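Local structure of NUDIX hydrolase (3QSJ) at residues A54-A57 with K58-F61; T103-A106 with P107-A111; V208-N212 with A213-M217. The protein probably hydrolyses phosphorus-containing acid anhydrides, as Nudix enzymes generally do, and holds a calcium ion in the crystal. One frame throughout, in Å; residues are numbered along the deposited sequence.

Contact 1: residues A54-A57 with K58-F61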
ATOM      1  N   ALA A  54      12.956   4.348   7.232  1.00 18.61           N
ATOM      2  CA  ALA A  54      13.901   3.447   7.888  1.00 18.94           C
ATOM      3  C   ALA A  54      14.010   3.785   9.382  1.00 22.32           C
ATOM      4  O   ALA A  54      14.142   2.870  10.187  1.00 21.63           O
ATOM      5  CB  ALA A  54      15.268   3.564   7.235  1.00 21.02           C
ATOM      6  N   GLU A  55      13.811   5.059   9.756  1.00 18.79           N
ATOM      7  CA  GLU A  55      13.895   5.440  11.195  1.00 20.79           C
ATOM      8  C   GLU A  55      12.730   4.781  11.975  1.00 22.36           C
ATOM      9  O   GLU A  55      12.934   4.150  13.028  1.00 22.43           O
ATOM     10  CB  GLU A  55      13.818   6.957  11.355  1.00 22.94           C
ATOM     11  CG  GLU A  55      14.998   7.711  10.749  1.00 28.91           C
ATOM     12  CD  GLU A  55      14.992   9.191  11.067  1.00 58.05           C
ATOM     13  OE1 GLU A  55      14.094   9.908  10.567  1.00 56.20           O
ATOM     14  OE2 GLU A  55      15.894   9.637  11.809  1.00 64.84           O
HETATM   15  N   MSE A  56      11.501   4.864  11.402  1.00 16.57           N
HETATM   16  CA  MSE A  56      10.338   4.224  11.999  1.00 14.28           C
HETATM   17  C   MSE A  56      10.472   2.697  11.972  1.00 17.87           C
HETATM   18  O   MSE A  56      10.037   2.042  12.924  1.00 18.00           O
HETATM   19  CB  MSE A  56       9.056   4.619  11.242  1.00 14.17           C
HETATM   20  CG  MSE A  56       8.650   6.076  11.550  1.00 17.93           C
HETATM   21 SE   MSE A  56       6.925   6.475  10.721  0.60 19.87          SE
HETATM   22  CE  MSE A  56       7.668   6.992   8.891  1.00 18.61           C
ATOM     23  N   ALA A  57      11.137   2.150  10.948  1.00 17.58           N
ATOM     24  CA  ALA A  57      11.283   0.699  10.902  1.00 16.79           C
ATOM     25  C   ALA A  57      12.125   0.177  12.088  1.00 20.55           C
ATOM     26  O   ALA A  57      11.902  -0.950  12.541  1.00 20.20           O
ATOM     27  CB  ALA A  57      11.854   0.251   9.580  1.00 19.70           C
ATOM     28  N   LYS A  58      13.130   0.973  12.547  1.00 16.27           N
ATOM     29  CA  LYS A  58      14.010   0.576  13.659  1.00 20.61           C
ATOM     30  C   LYS A  58      13.229   0.602  15.024  1.00 22.30           C
ATOM     31  O   LYS A  58      13.653  -0.068  15.969  1.00 24.56           O
ATOM     32  CB  LYS A  58      15.263   1.455  13.665  1.00 23.91           C
ATOM     33  CG  LYS A  58      16.165   1.167  12.457  1.00 32.16           C
ATOM     34  CD  LYS A  58      17.374   2.088  12.446  1.00 49.66           C
ATOM     35  CE  LYS A  58      18.394   1.737  11.381  1.00 55.20           C
ATOM     36  NZ  LYS A  58      17.915   2.060  10.014  1.00 64.47           N
ATOM     37  N   ARG A  59      12.050   1.259  15.074  1.00 19.04           N
ATOM     38  CA  ARG A  59      11.191   1.273  16.279  1.00 19.56           C
ATOM     39  C   ARG A  59      10.031   0.281  16.146  1.00 20.19           C
ATOM     40  O   ARG A  59       9.226   0.143  17.092  1.00 20.98           O
ATOM     41  CB  ARG A  59      10.519   2.661  16.475  1.00 24.89           C
ATOM     42  CG  ARG A  59      11.434   3.818  16.246  1.00 28.33           C
ATOM     43  CD  ARG A  59      10.777   5.145  16.509  1.00 21.99           C
ATOM     44  NE  ARG A  59      11.883   6.094  16.505  1.00 33.17           N
ATOM     45  CZ  ARG A  59      12.060   7.063  15.636  1.00 33.35           C
ATOM     46  NH1 ARG A  59      11.099   7.376  14.775  1.00 27.47           N
ATOM     47  NH2 ARG A  59      13.141   7.828  15.707  1.00 31.81           N
ATOM     48  N   ALA A  60       9.931  -0.404  14.988  1.00 18.03           N
ATOM     49  CA  ALA A  60       8.791  -1.276  14.694  1.00 16.39           C
ATOM     50  C   ALA A  60       8.828  -2.581  15.504  1.00 21.52           C
ATOM     51  O   ALA A  60       9.892  -2.966  16.001  1.00 20.93           O
ATOM     52  CB  ALA A  60       8.755  -1.616  13.198  1.00 18.00           C
ATOM     53  N   PHE A  61       7.674  -3.266  15.572  1.00 14.50           N
ATOM     54  CA  PHE A  61       7.619  -4.597  16.164  1.00 13.61           C
ATOM     55  C   PHE A  61       7.683  -5.577  15.039  1.00 18.25           C
ATOM     56  O   PHE A  61       7.094  -5.384  13.961  1.00 19.19           O
ATOM     57  CB  PHE A  61       6.243  -4.805  16.858  1.00 15.57           C
ATOM     58  CG  PHE A  61       5.997  -3.794  17.952  1.00 17.76           C
ATOM     59  CD1 PHE A  61       6.474  -4.012  19.237  1.00 20.56           C
ATOM     60  CD2 PHE A  61       5.281  -2.628  17.696  1.00 17.68           C
ATOM     61  CE1 PHE A  61       6.227  -3.100  20.245  1.00 19.69           C
ATOM     62  CE2 PHE A  61       5.033  -1.706  18.721  1.00 19.98           C
ATOM     63  CZ  PHE A  61       5.489  -1.953  19.985  1.00 19.43           C
TER
HETATM   64  O   HOH W   1      15.564   0.101   8.996  1.00 42.12           O
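R59 reaches back along helix 51-58 and lays its guanidinium over the backbone of E55, one turn earlier. The carbonyl oxygen E55 O sits 3.9 Å above one face of that flat group, displaced toward its rim, so it meets the face and is not gripped by an N-H. The alkyl part follows the same path: R59 CG lies 3.6 Å from E55 O. With chi1 at -43°, CG stands beside the backbone N, and the extended run from CG to NE carries the guanidinium back toward the start of the turn. NH1 comes alongside CG of M56, a selenomethionine, and has a weak hydrogen bond to S121 OG of helix 119-125. The E55 carboxylate stays apart: E55 OE2 and R59 NH2 are 5.1 Å from each other, too far for direct contact.

K58 also folds back, beside A54. Its chain is extended until the last torsion, where a bend (chi4 71°) brings K58 NZ to 4.1 Å from A54 CB. One water accepts from K58 NZ at 3.2 Å and donates weakly to A54 O, the oxygen that also takes K58 N.

Beyond K58 the bonds reach back only three residues. R59 N donates to M56 O at 3.0 Å, and A60 N to A57 O at 3.2 Å. M56 turns inward, against V77 of helix 72-87 and L120 and L124 of helix 119-125.

The chemistry is thus that of a helix running out at the surface. Two cationic chains lie back along the helix end, K58 bent at its tip and R59 extended, where they probably temper the negative end of the helix dipole through water and weak polar links, while M56 holds the apolar side.

Contact 2: residues T103-A106 with P107-A111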
ATOM      1  N   THR A 103      -8.953   2.647  14.834  1.00 29.36           N
ATOM      2  CA  THR A 103      -9.680   3.826  14.417  1.00 29.71           C
ATOM      3  C   THR A 103      -9.038   4.460  13.178  1.00 30.95           C
ATOM      4  O   THR A 103      -7.831   4.346  12.947  1.00 29.81           O
ATOM      5  CB  THR A 103      -9.739   4.877  15.559  1.00 31.12           C
ATOM      6  OG1 THR A 103      -8.405   5.195  15.921  1.00 38.10           O
ATOM      7  CG2 THR A 103     -10.530   4.392  16.798  1.00 36.14           C
ATOM      8  N   PRO A 104      -9.830   5.204  12.399  1.00 26.05           N
ATOM      9  CA  PRO A 104      -9.234   5.951  11.290  1.00 25.81           C
ATOM     10  C   PRO A 104      -8.578   7.220  11.834  1.00 29.60           C
ATOM     11  O   PRO A 104      -8.844   7.663  12.969  1.00 28.30           O
ATOM     12  CB  PRO A 104     -10.460   6.365  10.453  1.00 26.91           C
ATOM     13  CG  PRO A 104     -11.578   6.474  11.465  1.00 31.82           C
ATOM     14  CD  PRO A 104     -11.292   5.445  12.515  1.00 28.49           C
ATOM     15  N   LEU A 105      -7.803   7.855  10.990  1.00 25.99           N
ATOM     16  CA  LEU A 105      -7.261   9.171  11.321  1.00 26.72           C
ATOM     17  C   LEU A 105      -8.380  10.168  11.101  1.00 30.82           C
ATOM     18  O   LEU A 105      -9.194  10.015  10.188  1.00 29.99           O
ATOM     19  CB  LEU A 105      -6.108   9.512  10.343  1.00 26.40           C
ATOM     20  CG  LEU A 105      -4.861   8.651  10.455  1.00 29.09           C
ATOM     21  CD1 LEU A 105      -3.990   8.856   9.206  1.00 29.07           C
ATOM     22  CD2 LEU A 105      -4.072   9.007  11.745  1.00 31.70           C
ATOM     23  N   ALA A 106      -8.416  11.206  11.920  1.00 27.37           N
ATOM     24  CA  ALA A 106      -9.374  12.276  11.733  1.00 27.91           C
ATOM     25  C   ALA A 106      -8.909  13.049  10.461  1.00 29.90           C
ATOM     26  O   ALA A 106      -7.717  13.018  10.137  1.00 28.40           O
ATOM     27  CB  ALA A 106      -9.349  13.211  12.945  1.00 29.68           C
ATOM     28  N   PRO A 107      -9.821  13.730   9.745  1.00 29.34           N
ATOM     29  CA  PRO A 107      -9.407  14.525   8.569  1.00 28.99           C
ATOM     30  C   PRO A 107      -8.172  15.387   8.816  1.00 32.94           C
ATOM     31  O   PRO A 107      -7.274  15.395   7.976  1.00 31.53           O
ATOM     32  CB  PRO A 107     -10.632  15.408   8.293  1.00 31.84           C
ATOM     33  CG  PRO A 107     -11.772  14.650   8.821  1.00 36.77           C
ATOM     34  CD  PRO A 107     -11.275  13.863   9.998  1.00 32.40           C
ATOM     35  N   ASP A 108      -8.103  16.079   9.991  1.00 29.94           N
ATOM     36  CA  ASP A 108      -6.974  16.976  10.325  1.00 30.46           C
ATOM     37  C   ASP A 108      -5.647  16.246  10.498  1.00 31.34           C
ATOM     38  O   ASP A 108      -4.614  16.783  10.131  1.00 31.30           O
ATOM     39  CB  ASP A 108      -7.269  17.804  11.573  1.00 32.87           C
ATOM     40  CG  ASP A 108      -7.920  19.158  11.325  1.00 52.12           C
ATOM     41  OD1 ASP A 108      -8.223  19.474  10.145  1.00 53.75           O
ATOM     42  OD2 ASP A 108      -8.123  19.907  12.309  1.00 61.36           O
ATOM     43  N   GLU A 109      -5.671  15.025  11.038  1.00 27.84           N
ATOM     44  CA  GLU A 109      -4.435  14.242  11.227  1.00 25.20           C
ATOM     45  C   GLU A 109      -4.008  13.759   9.869  1.00 25.25           C
ATOM     46  O   GLU A 109      -2.826  13.782   9.576  1.00 26.46           O
ATOM     47  CB  GLU A 109      -4.665  13.035  12.158  1.00 25.99           C
ATOM     48  CG  GLU A 109      -5.152  13.446  13.545  1.00 34.67           C
ATOM     49  CD  GLU A 109      -5.492  12.301  14.462  1.00 45.04           C
ATOM     50  OE1 GLU A 109      -6.307  11.437  14.062  1.00 33.91           O
ATOM     51  OE2 GLU A 109      -4.941  12.268  15.585  1.00 41.60           O
ATOM     52  N   GLN A 110      -4.971  13.324   9.020  1.00 24.13           N
ATOM     53  CA  GLN A 110      -4.600  12.906   7.640  1.00 22.69           C
ATOM     54  C   GLN A 110      -4.021  14.118   6.905  1.00 25.14           C
ATOM     55  O   GLN A 110      -3.022  13.998   6.216  1.00 25.18           O
ATOM     56  CB  GLN A 110      -5.797  12.324   6.863  1.00 21.14           C
ATOM     57  CG  GLN A 110      -5.445  11.835   5.457  1.00 22.23           C
ATOM     58  CD  GLN A 110      -6.626  11.241   4.715  1.00 23.21           C
ATOM     59  OE1 GLN A 110      -7.793  11.261   5.185  1.00 23.33           O
ATOM     60  NE2 GLN A 110      -6.366  10.692   3.545  1.00 20.29           N
ATOM     61  N   ALA A 111      -4.626  15.282   7.061  1.00 25.18           N
ATOM     62  CA  ALA A 111      -4.098  16.493   6.394  1.00 24.65           C
ATOM     63  C   ALA A 111      -2.651  16.766   6.816  1.00 29.27           C
ATOM     64  O   ALA A 111      -1.801  17.033   5.956  1.00 30.18           O
ATOM     65  CB  ALA A 111      -4.977  17.704   6.721  1.00 26.24           C
TER
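The flat carboxylate of E109 is turned back on A106, and its OE1 takes the A106 N-H on the anti lone pair, the one facing away from OE2. This bond is 3.0 Å from A106 N to E109 OE1 and nearly straight, at 173°. The other oxygen, OE2, accepts from the W123 indole NE1 in helix 119-125, which fixes the rotation of the group. L105 closes in beside it, its CD2 4.0 Å from E109 OE1, and the two side chains cross obliquely. E109 gets there with CG beside its own backbone N (chi1 -59°) and an extended chain beyond. The second flat group, the Q110 amide, points elsewhere: its OE1 accepts from R168 NH2, which also reaches L105 O, and its NE2 donates to E85 O in helix 72-87.

A106 is the N-cap. A106 O receives Q110 N at 3.0 Å and, more weakly, E109 N. P107 opens the helix, its CD 3.6 Å from A106 CB; a proline suits this first turn, having no N-H to leave without a partner.

With an alanine in place of E109, A106 N and W123 NE1 would probably both be left without their acceptor, and the chain before the helix would be freer to shift.

Here is one half of a capping box: the residue at N3 returns a side-chain bond to the N-cap N-H, while the N-cap itself, an alanine, has only a methyl. The acidic group near the helix start would also sit favourably against the helix dipole.

Contact 3: residues V208-N212 with A213-M217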
ATOM      1  N   VAL A 208      -7.359 -12.980  -7.564  1.00 25.63           N
ATOM      2  CA  VAL A 208      -8.498 -13.720  -8.153  1.00 25.65           C
ATOM      3  C   VAL A 208      -8.315 -15.239  -8.018  1.00 32.04           C
ATOM      4  O   VAL A 208      -9.306 -15.951  -7.784  1.00 32.54           O
ATOM      5  CB  VAL A 208      -8.756 -13.250  -9.612  1.00 30.75           C
ATOM      6  CG1 VAL A 208      -9.751 -14.157 -10.369  1.00 33.10           C
ATOM      7  CG2 VAL A 208      -9.237 -11.796  -9.626  1.00 29.08           C
ATOM      8  N   ALA A 209      -7.065 -15.730  -8.157  1.00 28.47           N
ATOM      9  CA  ALA A 209      -6.745 -17.167  -8.071  1.00 31.82           C
ATOM     10  C   ALA A 209      -6.802 -17.670  -6.639  1.00 36.91           C
ATOM     11  O   ALA A 209      -6.838 -18.865  -6.408  1.00 40.45           O
ATOM     12  CB  ALA A 209      -5.361 -17.430  -8.638  1.00 32.98           C
ATOM     13  N   CYS A 210      -6.767 -16.754  -5.680  1.00 30.88           N
ATOM     14  CA  CYS A 210      -6.730 -17.065  -4.274  1.00 28.98           C
ATOM     15  C   CYS A 210      -8.118 -17.253  -3.635  1.00 31.31           C
ATOM     16  O   CYS A 210      -8.948 -16.379  -3.769  1.00 29.74           O
ATOM     17  CB  CYS A 210      -5.939 -15.989  -3.551  1.00 27.86           C
ATOM     18  SG  CYS A 210      -5.401 -16.505  -1.921  1.00 30.67           S
ATOM     19  N   PRO A 211      -8.369 -18.350  -2.884  1.00 30.94           N
ATOM     20  CA  PRO A 211      -9.713 -18.537  -2.299  1.00 31.17           C
ATOM     21  C   PRO A 211     -10.139 -17.527  -1.244  1.00 31.53           C
ATOM     22  O   PRO A 211     -11.309 -17.154  -1.217  1.00 31.01           O
ATOM     23  CB  PRO A 211      -9.680 -19.957  -1.733  1.00 35.06           C
ATOM     24  CG  PRO A 211      -8.221 -20.260  -1.549  1.00 39.02           C
ATOM     25  CD  PRO A 211      -7.504 -19.528  -2.655  1.00 33.40           C
ATOM     26  N   ASN A 212      -9.211 -17.093  -0.363  1.00 24.70           N
ATOM     27  CA  ASN A 212      -9.579 -16.179   0.725  1.00 22.35           C
ATOM     28  C   ASN A 212      -8.350 -15.428   1.230  1.00 23.64           C
ATOM     29  O   ASN A 212      -7.202 -15.698   0.807  1.00 22.36           O
ATOM     30  CB  ASN A 212     -10.354 -16.946   1.858  1.00 22.54           C
ATOM     31  CG  ASN A 212      -9.551 -18.085   2.427  1.00 30.57           C
ATOM     32  OD1 ASN A 212      -8.379 -17.917   2.771  1.00 24.22           O
ATOM     33  ND2 ASN A 212     -10.131 -19.266   2.550  1.00 30.05           N
ATOM     34  N   ALA A 213      -8.591 -14.429   2.085  1.00 20.74           N
ATOM     35  CA  ALA A 213      -7.531 -13.570   2.622  1.00 20.63           C
ATOM     36  C   ALA A 213      -6.501 -14.380   3.480  1.00 22.54           C
ATOM     37  O   ALA A 213      -5.295 -14.094   3.429  1.00 20.58           O
ATOM     38  CB  ALA A 213      -8.194 -12.475   3.462  1.00 22.70           C
ATOM     39  N   GLU A 214      -6.964 -15.377   4.282  1.00 20.23           N
ATOM     40  CA  GLU A 214      -5.990 -16.182   5.069  1.00 21.00           C
ATOM     41  C   GLU A 214      -5.038 -16.940   4.146  1.00 22.91           C
ATOM     42  O   GLU A 214      -3.826 -16.901   4.368  1.00 21.14           O
ATOM     43  CB  GLU A 214      -6.765 -17.171   5.959  1.00 23.55           C
ATOM     44  CG  GLU A 214      -5.874 -18.043   6.836  1.00 35.90           C
ATOM     45  CD  GLU A 214      -6.683 -19.061   7.602  1.00 53.31           C
ATOM     46  OE1 GLU A 214      -7.862 -18.765   7.902  1.00 43.87           O
ATOM     47  OE2 GLU A 214      -6.171 -20.179   7.837  1.00 48.14           O
ATOM     48  N   ILE A 215      -5.566 -17.563   3.055  1.00 17.79           N
ATOM     49  CA  ILE A 215      -4.687 -18.272   2.111  1.00 18.34           C
ATOM     50  C   ILE A 215      -3.747 -17.275   1.435  1.00 19.44           C
ATOM     51  O   ILE A 215      -2.580 -17.586   1.241  1.00 19.70           O
ATOM     52  CB  ILE A 215      -5.466 -19.194   1.123  1.00 22.54           C
ATOM     53  CG1 ILE A 215      -6.202 -20.377   1.856  1.00 25.49           C
ATOM     54  CG2 ILE A 215      -4.596 -19.652  -0.033  1.00 23.18           C
ATOM     55  CD1 ILE A 215      -5.289 -21.296   2.729  1.00 32.90           C
ATOM     56  N   ALA A 216      -4.255 -16.039   1.101  1.00 17.57           N
ATOM     57  CA  ALA A 216      -3.368 -15.064   0.490  1.00 17.23           C
ATOM     58  C   ALA A 216      -2.208 -14.682   1.428  1.00 18.82           C
ATOM     59  O   ALA A 216      -1.058 -14.558   0.982  1.00 19.22           O
ATOM     60  CB  ALA A 216      -4.160 -13.808   0.098  1.00 17.99           C
HETATM   61  N   MSE A 217      -2.499 -14.472   2.733  1.00 17.65           N
HETATM   62  CA  MSE A 217      -1.468 -14.052   3.693  1.00 16.15           C
HETATM   63  C   MSE A 217      -0.453 -15.198   3.915  1.00 19.51           C
HETATM   64  O   MSE A 217       0.645 -14.910   4.393  1.00 20.52           O
HETATM   65  CB  MSE A 217      -2.103 -13.626   5.038  1.00 16.61           C
HETATM   66  CG  MSE A 217      -2.793 -12.279   4.954  1.00 20.00           C
HETATM   67 SE   MSE A 217      -1.479 -10.842   4.451  0.78 22.85          SE
HETATM   68  CE  MSE A 217      -0.343 -10.914   5.914  1.00 21.92           C
TER
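From C210 and P211 the backbone passes through an extended N212 (phi -158°, psi 171°) into helix 213-219, whose first turn closes when A216 N donates to N212 O at 3.0 Å. The N212 side chain caps the same turn. N212 OD1 accepts from I215 N at 2.8 Å, with the donor almost in line with the side-chain C=O. A chi1 of 58° sets CG between the backbone N and the carbonyl carbon, swinging the amide over the open end of the helix. The I215 side chain runs past that amide, CG1 lying 3.4 Å from N212 OD1.

Beside the cap the contact is apolar. C210 points its sulfur into the turn, where C210 SG meets A216 CB at 3.6 Å and I215 CG2 at 3.8 Å. The P211 ring crosses the I215 side chain at about a right angle, with P211 CD 3.9 Å from I215 CG2. On the inner side A213 and A216 rest on I16 of strand 7-18, and A213 N donates to D18 OD1, giving the helix start a second side-chain acceptor, this one a carboxylate.

An asparagine N-cap whose side chain accepts from the N3 amide is a classic helix start. Here it ends the short link from helix 198-209 and seats helix 213-219 against strands 7-18 and 151-160 of the Nudix sheet.

Overall arrangement
All three contacts are helix ends, but of two kinds. Contact 1 is the C-terminal end of a helix and lies at the surface, with basic chains and a water near carbonyls of its final turns; contacts 2 and 3 are N-terminal starts, partly buried, where side-chain oxygens accept backbone N-H groups. The cap oxygen comes from within the helix in contact 2 and from the residue before it in contact 3. Contacts 1 and 2, with centres about 22 Å apart, both lean on helices 72-87 and 119-125, the first of which carries calcium ligands E82 and E86. Contact 3 lies away from that site, against strands 7-18 and 151-160.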